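Local coordinates for SGNH hydrolase-type esterase domain-containing protein (Slackia heliotrinireducens DSM 20476, PDB 4S1P), which is probably an esterase or lipase-like hydrolase of the SGNH (GDSL-like) family, though its natural substrate is not known, at residues I6-N11 against A29-H34. Residues are numbered along the deposited sequence; the frame is centred on the assembly and turned at random.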
ATOM      1  N   ILE A   6     -14.075   3.037  -0.144  1.00 13.94           N
ATOM      2  CA  ILE A   6     -12.639   2.823   0.132  1.00 11.43           C
ATOM      3  C   ILE A   6     -11.835   3.840  -0.678  1.00 12.44           C
ATOM      4  O   ILE A   6     -12.020   3.961  -1.889  1.00 12.69           O
ATOM      5  CB  ILE A   6     -12.188   1.399  -0.274  1.00 12.27           C
ATOM      6  CG1 ILE A   6     -13.017   0.343   0.461  1.00 13.43           C
ATOM      7  CG2 ILE A   6     -10.702   1.211  -0.013  1.00 14.56           C
ATOM      8  CD1 ILE A   6     -12.848  -1.052  -0.109  1.00 15.49           C
ATOM      9  N   LEU A   7     -10.957   4.585  -0.010  1.00 11.55           N
ATOM     10  CA  LEU A   7     -10.007   5.495  -0.664  1.00 11.88           C
ATOM     11  C   LEU A   7      -8.637   4.848  -0.619  1.00 11.02           C
ATOM     12  O   LEU A   7      -8.191   4.460   0.452  1.00 12.25           O
ATOM     13  CB  LEU A   7      -9.962   6.816   0.086  1.00 11.55           C
ATOM     14  CG  LEU A   7      -8.988   7.860  -0.434  1.00 11.77           C
ATOM     15  CD1 LEU A   7      -9.258   8.247  -1.878  1.00 14.28           C
ATOM     16  CD2 LEU A   7      -9.025   9.076   0.504  1.00 13.27           C
HETATM   17  N   MSE A   8      -8.002   4.705  -1.773  1.00 11.27           N
HETATM   18  CA  MSE A   8      -6.689   4.085  -1.855  1.00 10.61           C
HETATM   19  C   MSE A   8      -5.659   5.094  -2.300  1.00 10.46           C
HETATM   20  O   MSE A   8      -5.877   5.844  -3.261  1.00 12.70           O
HETATM   21  CB  MSE A   8      -6.684   2.954  -2.886  1.00 10.95           C
HETATM   22  CG  MSE A   8      -7.775   1.927  -2.606  1.00 11.78           C
HETATM   23 SE   MSE A   8      -7.546   0.358  -3.792  0.65 13.27          SE
HETATM   24  CE  MSE A   8      -6.166  -0.561  -2.782  1.00 15.60           C
ATOM     25  N   LEU A   9      -4.571   5.165  -1.547  1.00 10.48           N
ATOM     26  CA  LEU A   9      -3.476   6.046  -1.842  1.00 11.27           C
ATOM     27  C   LEU A   9      -2.266   5.187  -2.200  1.00 12.11           C
ATOM     28  O   LEU A   9      -1.874   4.310  -1.415  1.00 12.58           O
ATOM     29  CB  LEU A   9      -3.145   6.891  -0.592  1.00 11.08           C
ATOM     30  CG  LEU A   9      -4.330   7.477   0.189  1.00 11.66           C
ATOM     31  CD1 LEU A   9      -3.814   8.245   1.422  1.00 12.91           C
ATOM     32  CD2 LEU A   9      -5.207   8.329  -0.711  1.00 12.95           C
ATOM     33  N   GLY A  10      -1.665   5.407  -3.361  1.00 11.41           N
ATOM     34  CA  GLY A  10      -0.556   4.538  -3.777  1.00 12.09           C
ATOM     35  C   GLY A  10       0.051   4.880  -5.111  1.00 12.74           C
ATOM     36  O   GLY A  10      -0.043   6.025  -5.577  1.00 12.75           O
ATOM     37  N   ASN A  11       0.660   3.876  -5.717  1.00 12.28           N
ATOM     38  CA  ASN A  11       1.291   4.034  -7.016  1.00 14.14           C
ATOM     39  C   ASN A  11       1.012   2.803  -7.854  1.00 14.07           C
ATOM     40  O   ASN A  11      -0.063   2.202  -7.691  1.00 13.63           O
ATOM     41  CB  ASN A  11       2.742   4.451  -6.858  1.00 14.27           C
ATOM     42  CG  ASN A  11       3.608   3.394  -6.241  1.00 14.25           C
ATOM     43  OD1 ASN A  11       3.304   2.196  -6.217  1.00 12.94           O
ATOM     44  ND2 ASN A  11       4.748   3.842  -5.748  1.00 15.33           N
ATOM     45  N   ALA A  29     -17.788  -2.733  -3.179  1.00 16.41           N
ATOM     46  CA  ALA A  29     -17.432  -1.421  -2.686  1.00 15.81           C
ATOM     47  C   ALA A  29     -17.181  -0.399  -3.773  1.00 16.39           C
ATOM     48  O   ALA A  29     -16.853  -0.746  -4.926  1.00 20.19           O
ATOM     49  CB  ALA A  29     -16.173  -1.527  -1.821  1.00 18.03           C
ATOM     50  N   GLU A  30     -17.387   0.884  -3.411  1.00 17.38           N
ATOM     51  CA  GLU A  30     -16.950   1.998  -4.235  0.60 17.59           C
ATOM     52  C   GLU A  30     -15.489   2.261  -3.872  1.00 15.39           C
ATOM     53  O   GLU A  30     -15.171   2.479  -2.695  1.00 17.46           O
ATOM     54  CB  GLU A  30     -17.767   3.250  -3.982  0.60 19.58           C
ATOM     55  CG  GLU A  30     -17.327   4.428  -4.836  0.60 25.83           C
ATOM     56  CD  GLU A  30     -18.149   5.681  -4.630  0.60 28.86           C
ATOM     57  OE1 GLU A  30     -19.137   5.647  -3.866  0.60 29.94           O
ATOM     58  OE2 GLU A  30     -17.792   6.722  -5.231  0.60 31.43           O
ATOM     59  N   VAL A  31     -14.609   2.219  -4.861  1.00 14.72           N
ATOM     60  CA  VAL A  31     -13.165   2.408  -4.650  1.00 13.77           C
ATOM     61  C   VAL A  31     -12.689   3.623  -5.436  1.00 15.21           C
ATOM     62  O   VAL A  31     -12.885   3.721  -6.644  1.00 19.76           O
ATOM     63  CB  VAL A  31     -12.374   1.149  -5.046  1.00 15.39           C
ATOM     64  CG1 VAL A  31     -10.873   1.373  -4.905  1.00 17.40           C
ATOM     65  CG2 VAL A  31     -12.810  -0.009  -4.182  1.00 15.20           C
ATOM     66  N   ARG A  32     -12.105   4.571  -4.711  1.00 12.67           N
ATOM     67  CA  ARG A  32     -11.498   5.763  -5.264  1.00 12.43           C
ATOM     68  C   ARG A  32      -9.992   5.637  -5.097  1.00 11.94           C
ATOM     69  O   ARG A  32      -9.529   5.245  -4.020  1.00 14.06           O
ATOM     70  CB  ARG A  32     -11.967   6.995  -4.492  1.00 13.28           C
ATOM     71  CG  ARG A  32     -11.415   8.326  -4.977  1.00 14.34           C
ATOM     72  CD  ARG A  32     -11.994   8.810  -6.310  1.00 15.85           C
ATOM     73  NE  ARG A  32     -13.449   8.876  -6.219  1.00 17.55           N
ATOM     74  CZ  ARG A  32     -14.134   9.758  -5.480  1.00 16.55           C
ATOM     75  NH1 ARG A  32     -13.523  10.777  -4.884  1.00 17.34           N
ATOM     76  NH2 ARG A  32     -15.439   9.634  -5.362  1.00 20.47           N
ATOM     77  N   VAL A  33      -9.240   5.938  -6.152  1.00 11.82           N
ATOM     78  CA  VAL A  33      -7.767   5.787  -6.128  1.00 12.56           C
ATOM     79  C   VAL A  33      -7.074   7.117  -6.400  1.00 12.29           C
ATOM     80  O   VAL A  33      -7.422   7.805  -7.369  1.00 13.07           O
ATOM     81  CB  VAL A  33      -7.329   4.783  -7.204  1.00 13.91           C
ATOM     82  CG1 VAL A  33      -5.822   4.596  -7.189  1.00 16.45           C
ATOM     83  CG2 VAL A  33      -8.048   3.460  -6.979  1.00 14.88           C
ATOM     84  N   HIS A  34      -6.161   7.497  -5.506  1.00 12.16           N
ATOM     85  CA  HIS A  34      -5.272   8.624  -5.688  1.00 11.12           C
ATOM     86  C   HIS A  34      -3.885   8.045  -5.839  1.00 12.68           C
ATOM     87  O   HIS A  34      -3.239   7.683  -4.835  1.00 12.21           O
ATOM     88  CB  HIS A  34      -5.338   9.547  -4.464  1.00 11.13           C
ATOM     89  CG  HIS A  34      -6.658  10.217  -4.282  1.00 11.71           C
ATOM     90  ND1 HIS A  34      -6.965  10.938  -3.142  1.00 12.41           N
ATOM     91  CD2 HIS A  34      -7.769  10.233  -5.047  1.00 12.50           C
ATOM     92  CE1 HIS A  34      -8.209  11.396  -3.240  1.00 13.22           C
ATOM     93  NE2 HIS A  34      -8.726  10.962  -4.377  1.00 12.31           N
TER
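The carbonyl oxygen of Met8 is held twice by the neighbouring strand: His34 N donates a nearly straight hydrogen bond at 2.8 Å (172° at the hydrogen), and the CA-H of Val33 adds a weaker contact, Val33 CA to Met8 O being 3.4 Å. Similar bonds pair Ile6 N with Glu30 O, Arg32 N with Ile6 O and Met8 N with Arg32 O, the alternation expected of parallel strands. The last, Gly10 N to His34 O, is longer at 3.1 Å, its donor tilted 26° from the carbonyl plane, at the final residue of strand 4-10.

On one face of the sheet, Leu7 lays CD1 over the His34 ring, 3.7 Å from the ring centroid, a CH-pi contact. With CG anti to the backbone N (chi1 178°), the leucine leans across to that ring, while CD1 also meets the aliphatic CG of Arg32. Leu9 lies alongside His34, Leu9 CD2 being 3.9 Å from His34 CB. Histidine suits this buried place because its ring packs against leucine while ND1 bonds to Thr55; Arg32 sends its charged end to Glu62.

The other face is apolar. Beta-branched Val31 suits an extended strand and presents its CG1 methyl to the long, bent chain of Met8, a selenomethionine in this crystal, at 3.7 Å (SE to Val31 CG1). The small side chain of Ala29 lets the end of Ile6 come close, Ile6 CD1 to Ala29 CB being 3.8 Å.

Helix 19-27, the longer helix of the beta-alpha-beta crossover joining the two strands, packs on the Ile6, Met8, Val31 and Val33 face; helix 50-61 packs on Leu9 and His34 opposite. Strand 29-35 edges the parallel sheet, whereas strand 4-10 also pairs with strand 66-69 and leads through Asn11, an N-cap, to the presumed catalytic serine.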